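Local coordinates for Thiol:disulfide interchange protein (Proteus mirabilis, PDB 4OD7), which probably acts as a periplasmic dithiol oxidase of the DsbA group, introducing disulfide bonds into folding proteins through a thioredoxin-type redox centre, at residues G8-L14 / G158-K163; Q88-L93 / T112-V118; H62-L66 / I148-P152. The protein carries 1 engineered substitution. One frame throughout, in Å; residues are numbered along the deposited sequence.

The three contacts lie along one thioredoxin-type domain with an inserted helical part. Contact 1 joins strand 11-13 to strand 160-162 at one margin of the sheet. Contact 3 follows the other outermost strand, 58-62, and also holds the loop that leads into strand 153-156. Its centre is about 17 Å from that of contact 1, and the two touch where Lys161 meets Ile148. Contact 2 pairs helices 86-99 and 106-115. Its centre is about 33 Å from that of contact 1, across the chain's centre. Along the sequence, contact 1 encloses contact 3, which encloses contact 2. Contact 3 borders the redox site and the bound peptide.

Contact 1: residues G8-L14 / G158-K163; sequences GKQYTNL and GKYKMK
Tyr11 and Tyr160 pack side by side although they are not paired in the strand register, where Tyr11 faces Met162 and Tyr160 faces Asn13. Their ring planes stand at 81° and their centroids lie 5.1 Å apart. CE1 of Tyr11 comes within 3.3 Å of CD1 of Tyr160. The Tyr11 ring reaches this place because its CG sits between the backbone N and the carbonyl carbon (chi1 74°). The aliphatic chain of Lys159 lies over one face of the Tyr160 ring.

The backbones run antiparallel. Thr12 and Lys161 form the hydrogen-bonded pair, with N to O distances of 2.7 Å both from Thr12 N to Lys161 O and from Lys161 N to Thr12 O. Leu14 N bonds to Lys159 O at 2.7 Å, and Lys163 N to Gln10 O at 3.0 Å.

On the Thr12 side, CD1 of Leu14 lies 3.5 Å from CB of Lys161, and the two side chains cross nearly at a right angle. At the far end, CE of Lys163 rests 3.2 Å from the carbonyl O of Lys9, while its NZ forms a salt bridge with Asp165. Helix 172-187 packs on Met162 and Tyr160. Lys159 and Tyr160 together face Ile156 in a classic beta bulge, next to the antiparallel edge strand 11-13 of the thioredoxin-type sheet.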
# COMPACT_ATOMS: atom_id res chain seq x y z
N GLY A 8 12.28 -1.73 -18.39
CA GLY A 8 12.73 -0.34 -18.39
C GLY A 8 11.67 0.67 -18.82
O GLY A 8 11.82 1.86 -18.56
N LYS A 9 10.57 0.21 -19.42
CA LYS A 9 9.53 1.13 -19.84
C LYS A 9 8.41 1.20 -18.80
O LYS A 9 8.30 2.18 -18.09
CB LYS A 9 8.95 0.72 -21.18
CG LYS A 9 8.26 1.91 -21.81
CD LYS A 9 7.33 1.52 -22.92
CE LYS A 9 6.58 2.74 -23.40
NZ LYS A 9 7.52 3.74 -23.96
N GLN A 10 7.57 0.19 -18.74
CA GLN A 10 6.50 0.18 -17.75
C GLN A 10 6.95 -0.48 -16.46
O GLN A 10 6.16 -0.60 -15.56
CB GLN A 10 5.23 -0.52 -18.27
CG GLN A 10 4.55 0.16 -19.45
CD GLN A 10 5.06 -0.31 -20.76
OE1 GLN A 10 6.09 -0.99 -20.85
NE2 GLN A 10 4.31 -0.03 -21.81
N TYR A 11 8.19 -0.97 -16.38
CA TYR A 11 8.65 -1.66 -15.17
C TYR A 11 10.15 -1.85 -15.21
O TYR A 11 10.74 -1.63 -16.24
CB TYR A 11 8.01 -3.05 -15.04
CG TYR A 11 8.59 -4.09 -16.01
CD1 TYR A 11 9.59 -4.97 -15.58
CD2 TYR A 11 8.14 -4.19 -17.33
CE1 TYR A 11 10.14 -5.92 -16.45
CE2 TYR A 11 8.68 -5.14 -18.20
CZ TYR A 11 9.67 -6.00 -17.76
OH TYR A 11 10.20 -6.95 -18.63
N THR A 12 10.74 -2.25 -14.08
CA THR A 12 12.17 -2.57 -14.03
C THR A 12 12.35 -3.88 -13.26
O THR A 12 11.46 -4.28 -12.52
CB THR A 12 13.02 -1.47 -13.36
OG1 THR A 12 12.69 -1.32 -11.98
CG2 THR A 12 12.87 -0.14 -14.08
N ASN A 13 13.49 -4.55 -13.42
CA ASN A 13 13.73 -5.83 -12.74
C ASN A 13 14.28 -5.60 -11.33
O ASN A 13 15.15 -4.76 -11.15
CB ASN A 13 14.74 -6.68 -13.53
CG ASN A 13 14.18 -7.21 -14.84
OD1 ASN A 13 14.88 -7.22 -15.84
ND2 ASN A 13 12.94 -7.64 -14.84
N LEU A 14 13.79 -6.30 -10.31
CA LEU A 14 14.46 -6.17 -9.02
C LEU A 14 15.83 -6.77 -9.16
O LEU A 14 15.97 -7.84 -9.76
CB LEU A 14 13.67 -6.86 -7.91
CG LEU A 14 12.74 -5.99 -7.06
CD1 LEU A 14 11.59 -5.44 -7.83
CD2 LEU A 14 12.25 -6.86 -5.91
N GLY A 158 7.70 -10.80 -6.99
CA GLY A 158 8.95 -10.56 -6.30
C GLY A 158 10.10 -10.23 -7.22
O GLY A 158 11.26 -10.23 -6.80
N LYS A 159 9.79 -9.90 -8.48
CA LYS A 159 10.81 -9.80 -9.54
C LYS A 159 10.70 -8.52 -10.40
O LYS A 159 11.72 -8.02 -10.85
CB LYS A 159 10.81 -11.06 -10.45
CG LYS A 159 9.67 -11.22 -11.44
CD LYS A 159 9.90 -12.50 -12.28
CE LYS A 159 8.63 -13.37 -12.37
NZ LYS A 159 8.71 -14.52 -13.34
N TYR A 160 9.49 -7.99 -10.61
CA TYR A 160 9.32 -6.81 -11.46
C TYR A 160 8.81 -5.62 -10.66
O TYR A 160 7.77 -5.72 -10.03
CB TYR A 160 8.33 -7.06 -12.60
CG TYR A 160 8.57 -8.28 -13.46
CD1 TYR A 160 9.71 -8.36 -14.27
CD2 TYR A 160 7.67 -9.35 -13.49
CE1 TYR A 160 9.94 -9.46 -15.08
CE2 TYR A 160 7.90 -10.46 -14.31
CZ TYR A 160 9.04 -10.51 -15.10
OH TYR A 160 9.30 -11.60 -15.92
N LYS A 161 9.54 -4.51 -10.70
CA LYS A 161 9.07 -3.28 -10.08
C LYS A 161 8.41 -2.36 -11.09
O LYS A 161 9.02 -1.91 -12.07
CB LYS A 161 10.22 -2.58 -9.36
CG LYS A 161 9.80 -1.37 -8.57
CD LYS A 161 10.96 -0.73 -7.86
CE LYS A 161 11.26 -1.57 -6.59
NZ LYS A 161 12.25 -1.01 -5.62
N MET A 162 7.13 -2.09 -10.85
CA MET A 162 6.38 -1.13 -11.66
C MET A 162 7.04 0.23 -11.77
O MET A 162 7.62 0.73 -10.82
CB MET A 162 4.98 -0.93 -11.11
CG MET A 162 4.12 -2.12 -11.18
SD MET A 162 3.78 -2.69 -12.83
CE MET A 162 2.76 -1.44 -13.60
N LYS A 163 7.00 0.78 -12.98
CA LYS A 163 7.46 2.12 -13.27
C LYS A 163 6.26 3.04 -13.48
O LYS A 163 5.71 3.10 -14.57
CB LYS A 163 8.33 2.11 -14.51
CG LYS A 163 9.31 3.21 -14.56
CD LYS A 163 10.29 3.04 -15.70
CE LYS A 163 10.25 4.24 -16.64
NZ LYS A 163 10.98 5.41 -16.14

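Contact 2: residues Q88-L93 / T112-V118; sequences QVSPAL and TFINAGV
Val89 meets the ring of Phe113 where two helices of the inserted helical part of this DsbA-type fold, 86-99 and 106-115, lie against each other. The second helix ends here in a Schellman motif. Gly117, with positive phi, is its C-prime residue, and the closing bonds run from Val118 N to Phe113 O and from Gly117 N to Ile114 O.

The inward side of the contact is well packed and apolar. CG1 of Val89 sits over one face of the Phe113 ring as a CH-pi contact, 4.2 Å from its centroid and 23° off the ring normal. The same methyl lies 3.9 Å from CB of Ala116. With CG1 anti to the carbonyl carbon (chi1 -49°), both methyls of Val89 are set on the same side of the ring plane. CG2 of Val89 lies toward the CE1–CZ bond, 4.1 Å from CZ of Phe113. CD2 of Leu93 meets the ring obliquely, 4.0 Å from CE2 of Phe113. Beyond these segments, Ala76 and Val79 of helix 70-83 also touch Phe113, and Ala80 touches Val89. The ring of Tyr123 meets that of Phe113 with planes about 60° apart. The aromatic side chain thus joins several helices.

The outward side is looser. Gln88 is exposed, and its side chain leads away after CB passes 4.1 Å from the carbonyl O of Ala116. Ala92 and Thr112 are partly exposed and meet through methyl groups. No hydrogen bond spans the two segments. Thr112 turns OG1 back to the carbonyl O of Asp108, within its own helix. This leaves CG2 of Thr112 facing the other helix, 3.7 Å from CD2 of Leu93 and 3.8 Å from CB of Ala92.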
# COMPACT_ATOMS: atom_id res chain seq x y z
N GLN A 88 -12.76 0.67 5.93
CA GLN A 88 -13.40 1.58 6.86
C GLN A 88 -12.43 2.61 7.46
O GLN A 88 -12.79 3.74 7.62
CB GLN A 88 -14.06 0.79 8.01
CG GLN A 88 -15.37 0.04 7.68
CD GLN A 88 -15.25 -1.07 6.62
OE1 GLN A 88 -14.29 -1.86 6.59
NE2 GLN A 88 -16.24 -1.11 5.73
N VAL A 89 -11.20 2.22 7.80
CA VAL A 89 -10.30 3.12 8.54
C VAL A 89 -9.34 3.79 7.59
O VAL A 89 -8.86 4.89 7.89
CB VAL A 89 -9.46 2.40 9.65
CG1 VAL A 89 -10.32 1.53 10.53
CG2 VAL A 89 -8.37 1.54 9.07
N SER A 90 -9.04 3.14 6.46
CA SER A 90 -8.06 3.68 5.53
C SER A 90 -8.39 5.14 5.15
O SER A 90 -7.51 5.98 5.26
CB SER A 90 -7.96 2.80 4.29
OG SER A 90 -7.01 3.33 3.40
N PRO A 91 -9.63 5.46 4.72
CA PRO A 91 -9.90 6.87 4.43
C PRO A 91 -9.69 7.80 5.63
O PRO A 91 -9.15 8.91 5.49
CB PRO A 91 -11.35 6.83 3.98
CG PRO A 91 -11.56 5.48 3.48
CD PRO A 91 -10.78 4.62 4.35
N ALA A 92 -10.07 7.34 6.82
CA ALA A 92 -9.96 8.15 8.06
C ALA A 92 -8.52 8.39 8.51
O ALA A 92 -8.19 9.44 9.09
CB ALA A 92 -10.77 7.49 9.24
N LEU A 93 -7.66 7.42 8.24
CA LEU A 93 -6.28 7.52 8.62
C LEU A 93 -5.57 8.48 7.68
O LEU A 93 -4.79 9.30 8.10
CB LEU A 93 -5.63 6.16 8.58
CG LEU A 93 -6.07 5.18 9.68
CD1 LEU A 93 -5.51 3.86 9.35
CD2 LEU A 93 -5.67 5.58 11.09
N THR A 112 -9.31 7.12 16.19
CA THR A 112 -9.68 7.00 14.78
C THR A 112 -10.36 5.67 14.43
O THR A 112 -11.40 5.65 13.78
CB THR A 112 -8.42 7.15 13.89
OG1 THR A 112 -7.76 8.38 14.20
CG2 THR A 112 -8.77 7.10 12.39
N PHE A 113 -9.77 4.57 14.89
CA PHE A 113 -10.36 3.25 14.70
C PHE A 113 -11.76 3.20 15.34
O PHE A 113 -12.72 2.78 14.70
CB PHE A 113 -9.46 2.18 15.29
CG PHE A 113 -8.36 1.74 14.34
CD1 PHE A 113 -8.39 0.50 13.73
CD2 PHE A 113 -7.32 2.58 14.02
CE1 PHE A 113 -7.38 0.10 12.86
CE2 PHE A 113 -6.28 2.16 13.15
CZ PHE A 113 -6.33 0.95 12.57
N ILE A 114 -11.88 3.68 16.59
CA ILE A 114 -13.17 3.67 17.31
C ILE A 114 -14.24 4.51 16.58
O ILE A 114 -15.37 4.06 16.47
CB ILE A 114 -13.01 4.17 18.77
CG1 ILE A 114 -12.14 3.19 19.60
CG2 ILE A 114 -14.37 4.38 19.42
CD1 ILE A 114 -11.68 3.73 20.93
N ASN A 115 -13.89 5.67 16.04
CA ASN A 115 -14.85 6.45 15.26
C ASN A 115 -15.22 5.85 13.91
O ASN A 115 -16.28 6.14 13.37
CB ASN A 115 -14.28 7.80 15.02
CG ASN A 115 -14.43 8.67 16.17
OD1 ASN A 115 -15.44 8.61 16.86
ND2 ASN A 115 -13.40 9.45 16.44
N ALA A 116 -14.37 4.97 13.41
CA ALA A 116 -14.66 4.17 12.21
C ALA A 116 -15.40 2.86 12.57
O ALA A 116 -15.43 1.93 11.75
CB ALA A 116 -13.37 3.86 11.46
N GLY A 117 -15.92 2.77 13.81
CA GLY A 117 -16.76 1.66 14.24
C GLY A 117 -16.12 0.44 14.88
O GLY A 117 -16.79 -0.53 15.24
N VAL A 118 -14.80 0.48 15.00
CA VAL A 118 -14.08 -0.58 15.67
C VAL A 118 -14.32 -0.51 17.20
O VAL A 118 -14.22 0.54 17.82
CB VAL A 118 -12.58 -0.45 15.29
CG1 VAL A 118 -11.73 -1.43 16.03
CG2 VAL A 118 -12.43 -0.64 13.80

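Contact 3: residues H62-L66 / I148-P152; sequences HVDFL and INGVP
Val151 meets two side chains of segment 62-66, one with each methyl. Its CG1 lies 3.7 Å from CG1 of Val63, and the two side chains lie alongside and point opposite ways. Its CG2 meets CD1 of Leu66 tip to tip, also at 3.7 Å. With chi1 at -74°, CG1 of Val151 is directed at Val63 and CG2 at Leu66. CG1 of Val63 also makes a longer apolar approach to CG2 of Ile148, at 4.5 Å.

The ring of Phe65 leans against the backbone of segment 148-152. CE2 of Phe65 comes to 3.5 Å from the carbonyl O of Ile148, and CE1 of Phe65 to 3.5 Å from that of Asn149. Both oxygens meet the ring obliquely. CZ of Phe65 lies between these two ring atoms, 3.6 Å from the carbonyl carbon of Asn149. No hydrogen bond crosses between the segments. The ring is backed from within its own segment: CG2 of Val63 sits over the centre of one face, 3.8 Å above the plane. Val63 therefore supports the ring with one methyl and meets Val151 with both.

The peptide bond before Pro152 is cis; this is the cis-proline loop characteristic of thioredoxin-fold oxidoreductases. The backbone of Val151 hydrogen-bonds to the bound peptide, and Phe65 and Leu66 pack on the peptide's backbone, so the contact helps to form the peptide-binding surface.

Outward from here, a backbone hydrogen bond ties Val63 to Phe28 of strand 24-28. The contact joins the loop after strand 58-62 to the loop before strand 153-156, with Phe27 of strand 24-28 and Cys35 of helix 33-41 both touching Val151.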
# COMPACT_ATOMS: atom_id res chain seq x y z
N HIS A 62 2.51 -1.13 4.80
CA HIS A 62 2.79 0.24 5.18
C HIS A 62 4.29 0.40 5.51
O HIS A 62 4.98 -0.54 5.99
CB HIS A 62 1.94 0.65 6.38
CG HIS A 62 2.01 2.11 6.70
ND1 HIS A 62 3.00 2.66 7.47
CD2 HIS A 62 1.19 3.13 6.35
CE1 HIS A 62 2.80 3.97 7.59
NE2 HIS A 62 1.70 4.28 6.92
N VAL A 63 4.82 1.58 5.17
CA VAL A 63 6.22 1.85 5.38
C VAL A 63 6.44 2.74 6.63
O VAL A 63 5.65 3.58 6.96
CB VAL A 63 6.84 2.53 4.13
CG1 VAL A 63 6.63 1.68 2.86
CG2 VAL A 63 6.32 3.95 3.96
N ASP A 64 7.57 2.54 7.29
CA ASP A 64 7.87 3.24 8.53
C ASP A 64 8.51 4.57 8.29
O ASP A 64 8.52 5.40 9.19
CB ASP A 64 8.84 2.45 9.40
CG ASP A 64 8.25 1.19 9.98
OD1 ASP A 64 7.05 0.90 9.85
OD2 ASP A 64 9.07 0.45 10.56
N PHE A 65 9.06 4.76 7.09
CA PHE A 65 10.07 5.80 6.90
C PHE A 65 9.53 7.19 6.60
O PHE A 65 10.31 8.14 6.54
CB PHE A 65 11.11 5.38 5.83
CG PHE A 65 10.55 4.99 4.47
CD1 PHE A 65 10.19 5.94 3.54
CD2 PHE A 65 10.49 3.68 4.10
CE1 PHE A 65 9.71 5.57 2.32
CE2 PHE A 65 10.00 3.31 2.88
CZ PHE A 65 9.63 4.26 1.98
N LEU A 66 8.23 7.34 6.46
CA LEU A 66 7.66 8.67 6.35
C LEU A 66 6.91 9.00 7.63
O LEU A 66 6.27 8.14 8.20
CB LEU A 66 6.74 8.77 5.15
CG LEU A 66 7.42 8.56 3.78
CD1 LEU A 66 6.40 8.67 2.65
CD2 LEU A 66 8.55 9.55 3.59
N ILE A 148 12.41 -0.83 -0.91
CA ILE A 148 11.44 0.23 -1.12
C ILE A 148 11.91 1.46 -0.42
O ILE A 148 12.06 1.46 0.79
CB ILE A 148 10.06 -0.16 -0.61
CG1 ILE A 148 9.64 -1.49 -1.24
CG2 ILE A 148 9.03 0.99 -0.86
CD1 ILE A 148 9.63 -1.47 -2.73
N ASN A 149 12.16 2.50 -1.21
CA ASN A 149 12.69 3.75 -0.71
C ASN A 149 11.72 4.89 -0.92
O ASN A 149 11.94 5.97 -0.41
CB ASN A 149 13.99 4.10 -1.46
CG ASN A 149 15.16 3.21 -1.09
OD1 ASN A 149 15.35 2.84 0.07
ND2 ASN A 149 15.96 2.86 -2.10
N GLY A 150 10.66 4.64 -1.68
CA GLY A 150 9.69 5.63 -2.01
C GLY A 150 8.36 4.95 -2.24
O GLY A 150 8.30 3.77 -2.57
N VAL A 151 7.29 5.71 -2.03
CA VAL A 151 5.94 5.21 -2.15
C VAL A 151 5.08 6.23 -2.86
O VAL A 151 5.30 7.43 -2.76
CB VAL A 151 5.29 4.91 -0.78
CG1 VAL A 151 5.86 3.64 -0.15
CG2 VAL A 151 5.38 6.11 0.17
N PRO A 152 4.04 5.76 -3.54
CA PRO A 152 3.50 4.40 -3.71
C PRO A 152 4.43 3.49 -4.53
O PRO A 152 5.13 3.98 -5.39
CB PRO A 152 2.19 4.68 -4.43
CG PRO A 152 2.32 5.94 -5.10
CD PRO A 152 3.21 6.77 -4.24